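Local coordinates for cutm, flavoprotein of carbon monoxide dehydrogenase (PDB 1FFV) that binds FAD as the flavoprotein of carbon monoxide dehydrogenase and probably passes on electrons released when carbon monoxide is oxidised, at residues 27-32 with 46-51; 137-142 with 166-171; 125-130 with 213-218; 61-66 with 82-87. All blocks are in the same frame, centred on the assembly; numbering follows the deposited sequence.

Contact 1 comes first along the chain and contact 4 second. Contact 3 then closes a long loop, and contact 2 is nested inside it. Contacts 1 and 2 have centres about 18 Å apart and touch through Leu30 and Val166. Both bind FAD, one from the three-stranded parallel sheet and the other from the five-stranded antiparallel sheet. Contact 4 lies on the edge strand of that antiparallel sheet, about 18 Å from contact 2 between centres, and is tied to it by the Arg171–Glu66 salt bridge. Contact 3, with its centre about 20 Å from that of contact 4 and 21 Å from that of contact 2, joins helix 125-131 of the FAD-binding part to the C-terminal sheet.

Contact 1. Residues 27-32 with 46-51; sequences DAKLLA and AQPEHL. With FAD (flavin-adenine dinucleotide), chain J.
Ala28 and His50 meet on one face of a parallel strand pair, with their CB atoms 3.7 Å apart. The His50 ring turns onto His9, whose NE2 shares a hydrogen bond with His50 ND1. Lys29 and Leu51 lie on the opposite face. There Lys29 CB touches Pro48 CB at 3.9 Å and Leu51 CD2 at 4.0 Å. Beyond this apolar foot the lysine chain bends at chi2 (-66°) and then runs extended to the ligand. Lys29 NZ gives a hydrogen bond to FAD O3B at 2.7 Å and a weak one to O2B. The same O2B donates to Leu30 O, so this ribose hydroxyl is held mainly by Leu30 O, with weak help from Lys29. Further on, Ala32 N binds the FAD phosphate oxygen O1A at 3.0 Å. At the exposed end Asp27 and Glu49 lie side by side and point the same way. Their carboxylate planes are 34° apart, and Asp27 OD2 is 3.8 Å from Glu49 OE2, which is probably unfavourable. Two backbone bonds join the strands: His50 N to Asp27 O and Lys29 N to His50 O. The pair belongs to the beta-alpha-beta unit of strand 28-31, helix 37-42 and strand 50-53, whose first strand forms part of the FAD site.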
# COMPACT_ATOMS: atom_id res chain seq x y z
N ASP C 27 24.80 -38.67 -16.97
CA ASP C 27 24.42 -37.35 -16.47
C ASP C 27 23.00 -36.98 -16.89
O ASP C 27 22.48 -35.94 -16.49
CB ASP C 27 25.42 -36.29 -16.95
CG ASP C 27 26.76 -36.38 -16.22
OD1 ASP C 27 26.78 -36.82 -15.04
OD2 ASP C 27 27.79 -36.01 -16.83
N ALA C 28 22.39 -37.83 -17.71
CA ALA C 28 21.03 -37.59 -18.16
C ALA C 28 20.07 -38.56 -17.49
O ALA C 28 20.47 -39.66 -17.10
CB ALA C 28 20.94 -37.72 -19.68
N LYS C 29 18.82 -38.15 -17.38
CA LYS C 29 17.77 -38.96 -16.76
C LYS C 29 16.45 -38.75 -17.48
O LYS C 29 16.08 -37.62 -17.80
CB LYS C 29 17.63 -38.60 -15.28
CG LYS C 29 18.17 -39.64 -14.32
CD LYS C 29 17.33 -40.90 -14.43
CE LYS C 29 17.76 -41.96 -13.46
NZ LYS C 29 16.89 -43.14 -13.67
N LEU C 30 15.74 -39.84 -17.76
CA LEU C 30 14.45 -39.76 -18.44
C LEU C 30 13.41 -39.16 -17.50
O LEU C 30 13.32 -39.54 -16.33
CB LEU C 30 14.00 -41.15 -18.88
CG LEU C 30 14.85 -41.87 -19.92
CD1 LEU C 30 14.38 -43.30 -20.10
CD2 LEU C 30 14.79 -41.11 -21.23
N LEU C 31 12.65 -38.19 -18.01
CA LEU C 31 11.61 -37.54 -17.22
C LEU C 31 10.26 -38.05 -17.72
O LEU C 31 9.89 -37.81 -18.88
CB LEU C 31 11.66 -36.03 -17.42
CG LEU C 31 11.16 -35.05 -16.35
CD1 LEU C 31 10.80 -33.72 -17.01
CD2 LEU C 31 9.96 -35.59 -15.59
N ALA C 32 9.53 -38.77 -16.87
CA ALA C 32 8.21 -39.27 -17.25
C ALA C 32 7.19 -38.39 -16.51
O ALA C 32 7.19 -37.17 -16.69
CB ALA C 32 8.06 -40.73 -16.88
N ALA C 46 18.87 -36.49 -6.04
CA ALA C 46 19.31 -36.76 -7.40
C ALA C 46 19.58 -35.40 -8.03
O ALA C 46 18.83 -34.45 -7.80
CB ALA C 46 18.21 -37.49 -8.17
N GLN C 47 20.67 -35.30 -8.78
CA GLN C 47 21.03 -34.04 -9.43
C GLN C 47 21.53 -34.26 -10.86
O GLN C 47 22.68 -33.94 -11.18
CB GLN C 47 22.09 -33.30 -8.61
CG GLN C 47 21.63 -32.99 -7.20
CD GLN C 47 22.63 -32.18 -6.40
OE1 GLN C 47 22.69 -30.96 -6.56
NE2 GLN C 47 23.38 -32.85 -5.52
N PRO C 48 20.68 -34.83 -11.73
CA PRO C 48 21.11 -35.05 -13.11
C PRO C 48 21.29 -33.72 -13.85
O PRO C 48 20.53 -32.76 -13.63
CB PRO C 48 19.96 -35.88 -13.69
CG PRO C 48 18.77 -35.41 -12.92
CD PRO C 48 19.30 -35.31 -11.52
N GLU C 49 22.32 -33.64 -14.68
CA GLU C 49 22.57 -32.41 -15.43
C GLU C 49 21.68 -32.27 -16.66
O GLU C 49 21.51 -31.18 -17.19
CB GLU C 49 24.06 -32.31 -15.77
CG GLU C 49 24.91 -32.12 -14.50
CD GLU C 49 26.42 -32.20 -14.72
OE1 GLU C 49 27.16 -32.01 -13.72
OE2 GLU C 49 26.87 -32.46 -15.86
N HIS C 50 21.04 -33.37 -17.05
CA HIS C 50 20.15 -33.38 -18.21
C HIS C 50 18.88 -34.18 -17.95
O HIS C 50 18.94 -35.29 -17.42
CB HIS C 50 20.86 -33.99 -19.43
CG HIS C 50 22.00 -33.17 -19.95
ND1 HIS C 50 21.84 -32.27 -20.98
CD2 HIS C 50 23.30 -33.12 -19.60
CE1 HIS C 50 23.01 -31.70 -21.24
NE2 HIS C 50 23.91 -32.20 -20.41
N LEU C 51 17.74 -33.61 -18.32
CA LEU C 51 16.47 -34.30 -18.17
C LEU C 51 15.88 -34.50 -19.56
O LEU C 51 15.72 -33.54 -20.32
CB LEU C 51 15.49 -33.52 -17.29
CG LEU C 51 15.73 -33.56 -15.78
CD1 LEU C 51 14.54 -32.94 -15.06
CD2 LEU C 51 15.94 -35.00 -15.33
PA FAD J . 9.34 -40.29 -12.87
O1A FAD J . 9.95 -39.69 -14.07
O2A FAD J . 9.14 -39.53 -11.77
O5B FAD J . 10.31 -41.38 -12.52
C5B FAD J . 10.65 -42.36 -13.48
C4B FAD J . 11.94 -43.03 -13.01
O4B FAD J . 12.07 -44.18 -13.91
C3B FAD J . 13.22 -42.29 -13.31
O3B FAD J . 14.38 -42.84 -12.78
C2B FAD J . 13.12 -42.24 -14.82
O2B FAD J . 14.32 -41.83 -15.38
C1B FAD J . 12.75 -43.65 -15.14
N9A FAD J . 11.74 -43.85 -16.16
C8A FAD J . 10.49 -43.29 -16.22
N7A FAD J . 9.80 -43.68 -17.30
C5A FAD J . 10.65 -44.53 -17.96
C6A FAD J . 10.49 -45.29 -19.19
N6A FAD J . 9.42 -45.27 -19.93
N1A FAD J . 11.58 -46.03 -19.54
C2A FAD J . 12.71 -46.08 -18.80
N3A FAD J . 12.95 -45.42 -17.66
C4A FAD J . 11.88 -44.66 -17.28
N1 FAD J . 3.48 -44.83 -6.14
C2 FAD J . 2.92 -45.98 -5.77
O2 FAD J . 3.12 -46.98 -6.37
N3 FAD J . 2.06 -46.08 -4.65
C4 FAD J . 1.75 -44.99 -3.88
O4 FAD J . 1.01 -45.12 -2.94
C4X FAD J . 2.36 -43.73 -4.27
N5 FAD J . 2.10 -42.63 -3.55
C5X FAD J . 2.69 -41.47 -3.95
C6 FAD J . 2.41 -40.34 -3.19
C7 FAD J . 2.95 -39.13 -3.50
C7M FAD J . 2.63 -37.92 -2.66
C8 FAD J . 3.83 -39.00 -4.64
C8M FAD J . 4.44 -37.67 -5.01
C9 FAD J . 4.12 -40.13 -5.42
C9A FAD J . 3.56 -41.35 -5.08
N10 FAD J . 3.81 -42.54 -5.82
C10 FAD J . 3.24 -43.70 -5.44
C1' FAD J . 4.69 -42.47 -7.03
C2' FAD J . 4.15 -42.36 -8.54
O2' FAD J . 3.31 -43.42 -8.19
C3' FAD J . 5.63 -42.40 -8.88
O3' FAD J . 4.93 -41.27 -9.44
C4' FAD J . 6.10 -42.55 -10.31
O4' FAD J . 6.71 -43.52 -9.40
C5' FAD J . 7.55 -42.50 -10.81
O5' FAD J . 6.56 -42.52 -12.09
P FAD J . 6.64 -41.28 -12.98
O1P FAD J . 5.73 -41.63 -14.18
O2P FAD J . 6.27 -40.11 -12.34
O3P FAD J . 8.05 -41.09 -13.36

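Contact 2. Residues 137-142 with 166-171; sequences VLEGPN and VMVEIR. With FAD (flavin-adenine dinucleotide), chain J.
Val137 and Glu169 lie side by side and point the same way, with Val137 CG2 3.7 Å from Glu169 CG. The valine has CG1 opposite its backbone N (chi1 -180°), which turns Val137 CG2 to Glu169 and to Arg171 CD, 3.9 Å away. The same methyl sits at the edge of the Arg171 guanidinium, near its plane. Glu169 CG stands between the backbone N and the carbonyl carbon (chi1 53°). From there Glu169 OE1 takes a 3.0 Å salt-bridging hydrogen bond from Arg171 NE. The arginine chain is bent at chi3 (136°), and its NH2 also reaches Glu66. On the other face Leu138 CD2 rests against Met167 CG at 4.0 Å. These two residues form a non-hydrogen-bonded antiparallel pair, so the Met167 backbone is turned outward. Met167 N binds adenine N1A of FAD at 2.7 Å, and Met167 O accepts from N6A at 2.9 Å. Between the strands Val168 N bonds to Val137 O, while Glu139 and Val166 exchange two backbone bonds. Glu139 itself pairs with Arg144. Strand 135-140 lies between strands 166-173 and 143-148, with strand 69-73 on the far side of 166-173. Helix 14-24 packs on Glu139 and Val166.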
# COMPACT_ATOMS: atom_id res chain seq x y z
N VAL C 137 8.76 -54.19 -22.61
CA VAL C 137 9.51 -53.99 -23.85
C VAL C 137 10.49 -52.82 -23.68
O VAL C 137 10.07 -51.70 -23.39
CB VAL C 137 8.57 -53.71 -25.03
CG1 VAL C 137 9.36 -53.51 -26.30
CG2 VAL C 137 7.59 -54.86 -25.19
N LEU C 138 11.79 -53.09 -23.85
CA LEU C 138 12.83 -52.07 -23.70
C LEU C 138 13.54 -51.76 -25.01
O LEU C 138 13.97 -52.67 -25.73
CB LEU C 138 13.89 -52.54 -22.69
CG LEU C 138 13.42 -53.25 -21.43
CD1 LEU C 138 14.61 -53.54 -20.52
CD2 LEU C 138 12.38 -52.39 -20.71
N GLU C 139 13.68 -50.48 -25.33
CA GLU C 139 14.36 -50.11 -26.56
C GLU C 139 15.68 -49.41 -26.29
O GLU C 139 15.75 -48.42 -25.56
CB GLU C 139 13.50 -49.24 -27.46
CG GLU C 139 14.09 -49.16 -28.86
CD GLU C 139 13.32 -48.26 -29.80
OE1 GLU C 139 12.11 -48.50 -30.02
OE2 GLU C 139 13.94 -47.32 -30.32
N GLY C 140 16.74 -49.96 -26.88
CA GLY C 140 18.07 -49.39 -26.73
C GLY C 140 18.61 -49.08 -28.10
O GLY C 140 17.86 -49.12 -29.08
N PRO C 141 19.90 -48.74 -28.22
CA PRO C 141 20.47 -48.44 -29.53
C PRO C 141 20.52 -49.64 -30.48
O PRO C 141 20.50 -49.48 -31.70
CB PRO C 141 21.87 -47.93 -29.17
CG PRO C 141 22.18 -48.64 -27.90
CD PRO C 141 20.89 -48.54 -27.15
N ASN C 142 20.54 -50.85 -29.91
CA ASN C 142 20.60 -52.07 -30.70
C ASN C 142 19.23 -52.65 -31.08
O ASN C 142 19.15 -53.59 -31.88
CB ASN C 142 21.42 -53.13 -29.97
CG ASN C 142 22.81 -52.63 -29.60
OD1 ASN C 142 23.29 -52.91 -28.49
ND2 ASN C 142 23.45 -51.88 -30.50
N VAL C 166 14.82 -47.31 -22.97
CA VAL C 166 13.56 -46.64 -22.67
C VAL C 166 12.48 -47.72 -22.66
O VAL C 166 12.35 -48.48 -23.62
CB VAL C 166 13.21 -45.61 -23.78
CG1 VAL C 166 11.84 -44.99 -23.52
CG2 VAL C 166 14.27 -44.54 -23.86
N MET C 167 11.74 -47.84 -21.55
CA MET C 167 10.66 -48.83 -21.50
C MET C 167 9.57 -48.27 -22.39
O MET C 167 9.09 -47.17 -22.15
CB MET C 167 10.11 -49.05 -20.09
CG MET C 167 9.07 -50.19 -20.05
SD MET C 167 8.34 -50.53 -18.43
CE MET C 167 9.72 -51.25 -17.56
N VAL C 168 9.20 -49.03 -23.42
CA VAL C 168 8.18 -48.62 -24.37
C VAL C 168 6.74 -48.98 -23.99
O VAL C 168 5.84 -48.13 -24.03
CB VAL C 168 8.50 -49.17 -25.79
CG1 VAL C 168 7.33 -48.96 -26.74
CG2 VAL C 168 9.75 -48.48 -26.32
N GLU C 169 6.53 -50.23 -23.58
CA GLU C 169 5.19 -50.68 -23.23
C GLU C 169 5.18 -51.84 -22.25
O GLU C 169 6.18 -52.55 -22.09
CB GLU C 169 4.43 -51.07 -24.50
CG GLU C 169 5.19 -52.07 -25.37
CD GLU C 169 4.57 -52.30 -26.74
OE1 GLU C 169 4.38 -53.48 -27.11
OE2 GLU C 169 4.29 -51.31 -27.46
N ILE C 170 4.04 -52.03 -21.60
CA ILE C 170 3.86 -53.11 -20.65
C ILE C 170 2.84 -54.07 -21.25
O ILE C 170 1.69 -53.71 -21.51
CB ILE C 170 3.38 -52.58 -19.26
CG1 ILE C 170 4.50 -51.80 -18.55
CG2 ILE C 170 2.94 -53.74 -18.37
CD1 ILE C 170 4.67 -50.37 -19.01
N ARG C 171 3.29 -55.29 -21.51
CA ARG C 171 2.45 -56.32 -22.10
C ARG C 171 2.02 -57.32 -21.04
O ARG C 171 2.84 -57.89 -20.33
CB ARG C 171 3.21 -57.06 -23.19
CG ARG C 171 3.85 -56.17 -24.22
CD ARG C 171 4.39 -57.00 -25.35
NE ARG C 171 4.06 -56.38 -26.62
CZ ARG C 171 3.19 -56.87 -27.50
NH1 ARG C 171 2.57 -58.02 -27.28
NH2 ARG C 171 2.87 -56.13 -28.54
PA FAD J . 9.34 -40.29 -12.87
O1A FAD J . 9.95 -39.69 -14.07
O2A FAD J . 9.14 -39.53 -11.77
O5B FAD J . 10.31 -41.38 -12.52
C5B FAD J . 10.65 -42.36 -13.48
C4B FAD J . 11.94 -43.03 -13.01
O4B FAD J . 12.07 -44.18 -13.91
C3B FAD J . 13.22 -42.29 -13.31
O3B FAD J . 14.38 -42.84 -12.78
C2B FAD J . 13.12 -42.24 -14.82
O2B FAD J . 14.32 -41.83 -15.38
C1B FAD J . 12.75 -43.65 -15.14
N9A FAD J . 11.74 -43.85 -16.16
C8A FAD J . 10.49 -43.29 -16.22
N7A FAD J . 9.80 -43.68 -17.30
C5A FAD J . 10.65 -44.53 -17.96
C6A FAD J . 10.49 -45.29 -19.19
N6A FAD J . 9.42 -45.27 -19.93
N1A FAD J . 11.58 -46.03 -19.54
C2A FAD J . 12.71 -46.08 -18.80
N3A FAD J . 12.95 -45.42 -17.66
C4A FAD J . 11.88 -44.66 -17.28
N1 FAD J . 3.48 -44.83 -6.14
C2 FAD J . 2.92 -45.98 -5.77
O2 FAD J . 3.12 -46.98 -6.37
N3 FAD J . 2.06 -46.08 -4.65
C4 FAD J . 1.75 -44.99 -3.88
O4 FAD J . 1.01 -45.12 -2.94
C4X FAD J . 2.36 -43.73 -4.27
N5 FAD J . 2.10 -42.63 -3.55
C5X FAD J . 2.69 -41.47 -3.95
C6 FAD J . 2.41 -40.34 -3.19
C7 FAD J . 2.95 -39.13 -3.50
C7M FAD J . 2.63 -37.92 -2.66
C8 FAD J . 3.83 -39.00 -4.64
C8M FAD J . 4.44 -37.67 -5.01
C9 FAD J . 4.12 -40.13 -5.42
C9A FAD J . 3.56 -41.35 -5.08
N10 FAD J . 3.81 -42.54 -5.82
C10 FAD J . 3.24 -43.70 -5.44
C1' FAD J . 4.69 -42.47 -7.03
C2' FAD J . 4.15 -42.36 -8.54
O2' FAD J . 3.31 -43.42 -8.19
C3' FAD J . 5.63 -42.40 -8.88
O3' FAD J . 4.93 -41.27 -9.44
C4' FAD J . 6.10 -42.55 -10.31
O4' FAD J . 6.71 -43.52 -9.40
C5' FAD J . 7.55 -42.50 -10.81
O5' FAD J . 6.56 -42.52 -12.09
P FAD J . 6.64 -41.28 -12.98
O1P FAD J . 5.73 -41.63 -14.18
O2P FAD J . 6.27 -40.11 -12.34
O3P FAD J . 8.05 -41.09 -13.36

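Contact 3. Residues 125-130 with 213-218; sequences HPALSI and RIALTN
Arg213 begins the contact by bringing Arg213 CG to 4.0 Å from Ile130 O. Its chain then bends sharply at chi2 (-24°), and NH2 forms a salt bridge with Glu133. Ile214 points to the other face of the strand. Ala215 is the centre of the meeting. Ala215 CB lies 3.3 Å from Ala127 O and 3.8 Å from Ala127 CB, and it touches Ile130 CB at 4.0 Å. A small methyl is thus seated against one turn of the helix, with a carbonyl and two apolar side chains round it. Leu216 again turns away, and only its backbone comes near Ala127. Thr217 follows, and Thr217 OG1 stands 3.2 Å from Ala127 CB. With OG1 opposite the carbonyl carbon (chi1 -60°), Thr217 OG1 also reaches a water oxygen at 2.8 Å. That water oxygen accepts from Ala127 N at 2.8 Å, in the first turn of the helix. OG1 is also hydrogen-bonded to Tyr183 OH. Helix and strand run nearly antiparallel, at 173°. Leu128, on the far side of the helix, packs on helix 92-97, and His125 on helix 112-117. Ile130 also meets Phe153 of strand 153-155. Strand 208-217 lies between strands 196-205 and 224-225 of the C-terminal sheet.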
# COMPACT_ATOMS: atom_id res chain seq x y z
N HIS C 125 2.97 -51.04 -8.50
CA HIS C 125 3.05 -51.74 -9.78
C HIS C 125 4.05 -52.88 -9.85
O HIS C 125 3.82 -53.84 -10.58
CB HIS C 125 3.23 -50.78 -10.94
CG HIS C 125 1.97 -50.09 -11.34
ND1 HIS C 125 0.86 -50.78 -11.78
CD2 HIS C 125 1.61 -48.79 -11.31
CE1 HIS C 125 -0.13 -49.94 -12.01
NE2 HIS C 125 0.30 -48.72 -11.73
N PRO C 126 5.20 -52.77 -9.15
CA PRO C 126 6.13 -53.90 -9.23
C PRO C 126 5.44 -55.23 -8.85
O PRO C 126 5.41 -56.16 -9.65
CB PRO C 126 7.24 -53.49 -8.27
CG PRO C 126 7.30 -52.01 -8.47
CD PRO C 126 5.84 -51.61 -8.48
N ALA C 127 4.84 -55.29 -7.66
CA ALA C 127 4.16 -56.53 -7.24
C ALA C 127 2.99 -56.86 -8.17
O ALA C 127 2.80 -58.01 -8.55
CB ALA C 127 3.67 -56.42 -5.80
N LEU C 128 2.24 -55.83 -8.56
CA LEU C 128 1.11 -56.02 -9.46
C LEU C 128 1.54 -56.62 -10.79
O LEU C 128 0.87 -57.53 -11.31
CB LEU C 128 0.40 -54.69 -9.69
CG LEU C 128 -0.42 -54.15 -8.51
CD1 LEU C 128 -0.84 -52.72 -8.78
CD2 LEU C 128 -1.64 -55.04 -8.30
N SER C 129 2.66 -56.15 -11.33
CA SER C 129 3.14 -56.64 -12.61
C SER C 129 3.55 -58.10 -12.54
O SER C 129 3.40 -58.84 -13.51
CB SER C 129 4.30 -55.78 -13.12
OG SER C 129 5.46 -55.92 -12.31
N ILE C 130 4.05 -58.52 -11.38
CA ILE C 130 4.45 -59.91 -11.17
C ILE C 130 3.20 -60.79 -11.09
O ILE C 130 3.11 -61.82 -11.76
CB ILE C 130 5.29 -60.04 -9.88
CG1 ILE C 130 6.61 -59.27 -10.03
CG2 ILE C 130 5.56 -61.51 -9.54
CD1 ILE C 130 7.49 -59.25 -8.80
N ARG C 213 -0.63 -66.76 -8.48
CA ARG C 213 0.47 -65.80 -8.52
C ARG C 213 0.35 -64.97 -7.25
O ARG C 213 -0.68 -64.33 -7.03
CB ARG C 213 0.37 -64.84 -9.70
CG ARG C 213 1.10 -65.22 -10.98
CD ARG C 213 2.27 -66.16 -10.80
NE ARG C 213 2.64 -66.74 -12.09
CZ ARG C 213 2.40 -68.00 -12.44
NH1 ARG C 213 1.82 -68.84 -11.59
NH2 ARG C 213 2.67 -68.40 -13.68
N ILE C 214 1.40 -64.97 -6.43
CA ILE C 214 1.41 -64.20 -5.20
C ILE C 214 2.64 -63.29 -5.19
O ILE C 214 3.76 -63.76 -5.37
CB ILE C 214 1.47 -65.12 -3.95
CG1 ILE C 214 0.27 -66.07 -3.93
CG2 ILE C 214 1.47 -64.28 -2.68
CD1 ILE C 214 0.34 -67.14 -2.85
N ALA C 215 2.42 -61.99 -4.98
CA ALA C 215 3.50 -61.02 -4.94
C ALA C 215 3.36 -60.08 -3.74
O ALA C 215 2.24 -59.71 -3.35
CB ALA C 215 3.57 -60.24 -6.24
N LEU C 216 4.50 -59.66 -3.18
CA LEU C 216 4.54 -58.83 -1.98
C LEU C 216 5.13 -57.43 -2.15
O LEU C 216 6.24 -57.28 -2.67
CB LEU C 216 5.32 -59.58 -0.91
CG LEU C 216 4.98 -61.06 -0.69
CD1 LEU C 216 5.89 -61.65 0.36
CD2 LEU C 216 3.52 -61.19 -0.28
N THR C 217 4.43 -56.43 -1.62
CA THR C 217 4.85 -55.03 -1.68
C THR C 217 5.45 -54.49 -0.38
O THR C 217 4.89 -54.66 0.70
CB THR C 217 3.67 -54.10 -2.06
OG1 THR C 217 3.16 -54.46 -3.35
CG2 THR C 217 4.12 -52.62 -2.10
N ASN C 218 6.57 -53.78 -0.53
CA ASN C 218 7.30 -53.13 0.56
C ASN C 218 7.73 -53.95 1.77
O ASN C 218 7.80 -53.43 2.89
CB ASN C 218 6.53 -51.88 1.03
CG ASN C 218 7.47 -50.72 1.36
OD1 ASN C 218 8.66 -50.79 1.07
ND2 ASN C 218 6.93 -49.66 1.96
O HOH W 1 5.08 -53.77 -5.29

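Contact 4. Residues 61-66 with 82-87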
# COMPACT_ATOMS: atom_id res chain seq x y z
N ARG C 61 2.38 -44.02 -25.73
CA ARG C 61 1.01 -43.90 -25.24
C ARG C 61 0.05 -44.88 -25.89
O ARG C 61 0.36 -45.49 -26.91
CB ARG C 61 0.52 -42.46 -25.45
CG ARG C 61 1.42 -41.43 -24.80
CD ARG C 61 0.92 -40.01 -24.95
NE ARG C 61 1.80 -39.07 -24.24
CZ ARG C 61 1.93 -38.99 -22.92
NH1 ARG C 61 1.23 -39.80 -22.12
NH2 ARG C 61 2.74 -38.08 -22.38
N GLY C 62 -1.12 -45.04 -25.29
CA GLY C 62 -2.12 -45.94 -25.84
C GLY C 62 -2.25 -47.27 -25.14
O GLY C 62 -1.29 -47.80 -24.58
N ILE C 63 -3.46 -47.80 -25.16
CA ILE C 63 -3.79 -49.08 -24.56
C ILE C 63 -4.51 -49.87 -25.65
O ILE C 63 -5.60 -49.48 -26.10
CB ILE C 63 -4.72 -48.91 -23.34
CG1 ILE C 63 -3.99 -48.17 -22.22
CG2 ILE C 63 -5.24 -50.27 -22.87
CD1 ILE C 63 -4.89 -47.76 -21.06
N ARG C 64 -3.90 -50.97 -26.10
CA ARG C 64 -4.51 -51.77 -27.16
C ARG C 64 -4.42 -53.26 -26.89
O ARG C 64 -3.89 -53.69 -25.87
CB ARG C 64 -3.86 -51.45 -28.50
CG ARG C 64 -2.35 -51.67 -28.52
CD ARG C 64 -1.69 -50.76 -29.55
NE ARG C 64 -0.60 -49.99 -28.95
CZ ARG C 64 0.69 -50.18 -29.22
NH1 ARG C 64 1.05 -51.11 -30.09
NH2 ARG C 64 1.61 -49.46 -28.59
N GLU C 65 -4.95 -54.05 -27.83
CA GLU C 65 -4.93 -55.50 -27.73
C GLU C 65 -4.33 -56.14 -28.97
O GLU C 65 -4.66 -55.79 -30.11
CB GLU C 65 -6.34 -56.05 -27.52
CG GLU C 65 -6.96 -55.71 -26.18
CD GLU C 65 -8.28 -56.43 -25.96
OE1 GLU C 65 -9.32 -55.91 -26.42
OE2 GLU C 65 -8.27 -57.52 -25.34
N GLU C 66 -3.40 -57.06 -28.74
CA GLU C 66 -2.75 -57.81 -29.80
C GLU C 66 -2.96 -59.27 -29.42
O GLU C 66 -2.26 -59.82 -28.56
CB GLU C 66 -1.27 -57.47 -29.88
CG GLU C 66 -1.00 -56.03 -30.31
CD GLU C 66 0.48 -55.69 -30.42
OE1 GLU C 66 1.31 -56.62 -30.55
OE2 GLU C 66 0.81 -54.48 -30.41
N ILE C 82 -7.17 -46.60 -14.75
CA ILE C 82 -8.42 -46.78 -14.01
C ILE C 82 -9.65 -46.62 -14.90
O ILE C 82 -10.62 -47.36 -14.76
CB ILE C 82 -8.53 -45.75 -12.86
CG1 ILE C 82 -7.42 -45.97 -11.84
CG2 ILE C 82 -9.90 -45.84 -12.19
CD1 ILE C 82 -7.38 -44.91 -10.76
N SER C 83 -9.60 -45.66 -15.82
CA SER C 83 -10.75 -45.41 -16.68
C SER C 83 -10.78 -46.20 -17.99
O SER C 83 -11.79 -46.20 -18.69
CB SER C 83 -10.87 -43.91 -16.97
OG SER C 83 -9.82 -43.50 -17.82
N SER C 84 -9.68 -46.88 -18.32
CA SER C 84 -9.61 -47.68 -19.55
C SER C 84 -10.60 -48.84 -19.60
O SER C 84 -10.55 -49.75 -18.76
CB SER C 84 -8.20 -48.22 -19.74
OG SER C 84 -8.19 -49.27 -20.69
N PRO C 85 -11.54 -48.83 -20.57
CA PRO C 85 -12.50 -49.93 -20.66
C PRO C 85 -11.81 -51.26 -20.99
O PRO C 85 -12.30 -52.32 -20.61
CB PRO C 85 -13.47 -49.47 -21.76
CG PRO C 85 -12.67 -48.47 -22.55
CD PRO C 85 -11.91 -47.74 -21.49
N ILE C 86 -10.66 -51.20 -21.64
CA ILE C 86 -9.92 -52.42 -21.95
C ILE C 86 -9.32 -52.97 -20.65
O ILE C 86 -9.52 -54.13 -20.32
CB ILE C 86 -8.79 -52.19 -22.99
CG1 ILE C 86 -9.37 -51.91 -24.37
CG2 ILE C 86 -7.88 -53.41 -23.07
CD1 ILE C 86 -8.33 -51.61 -25.42
N VAL C 87 -8.61 -52.12 -19.91
CA VAL C 87 -8.00 -52.56 -18.65
C VAL C 87 -9.08 -53.03 -17.67
O VAL C 87 -8.88 -53.99 -16.94
CB VAL C 87 -7.13 -51.45 -17.99
CG1 VAL C 87 -6.55 -51.94 -16.69
CG2 VAL C 87 -6.01 -51.04 -18.92
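Glu65 lays its carboxylate arm along Ile86 at the rim of the contact. The carboxylate meets the helix through its carbon: Glu65 CD is 4.2 Å from Ile86 CG2, and Glu65 CG before it is 4.0 Å from the same methyl. The oxygens point elsewhere, with OE2 in a salt bridge to Arg90. The guanidinium of Arg64 leaves from the opposite side of the strand. Arg64 NH1 pairs with Glu66 OE2 at 3.4 Å, and NH2 has a long, weak ion pair with Glu169. Of these two flat groups, only the Glu65 arm borders the apolar centre.

That centre is Ile63 against Ile86. The two side chains slide past each other in opposite directions. Ile63 CG2 lies 4.0 Å from Ile86 CB, and the tip of Ile86, CD1, reaches back to Ile63 O at 3.5 Å. Ile63 has CG1 opposite its carbonyl carbon (chi1 -66°), and the branch ends with Ile63 CD1 against Ser84 CB at 3.6 Å. Ile63 CD1 also touches Val87 CG2 at 4.1 Å.

Ser84 has a second task. Ser84 OG stands opposite the backbone N (chi1 164°) and takes a nearly straight bond from Val87 N, 3.0 Å long with 176° at the hydrogen. This bond satisfies a backbone N-H in the first turn of helix 85-90. The result is an N-capped helix start packed on the edge strand, 63-66, of the antiparallel sheet, within the FAD-binding domain.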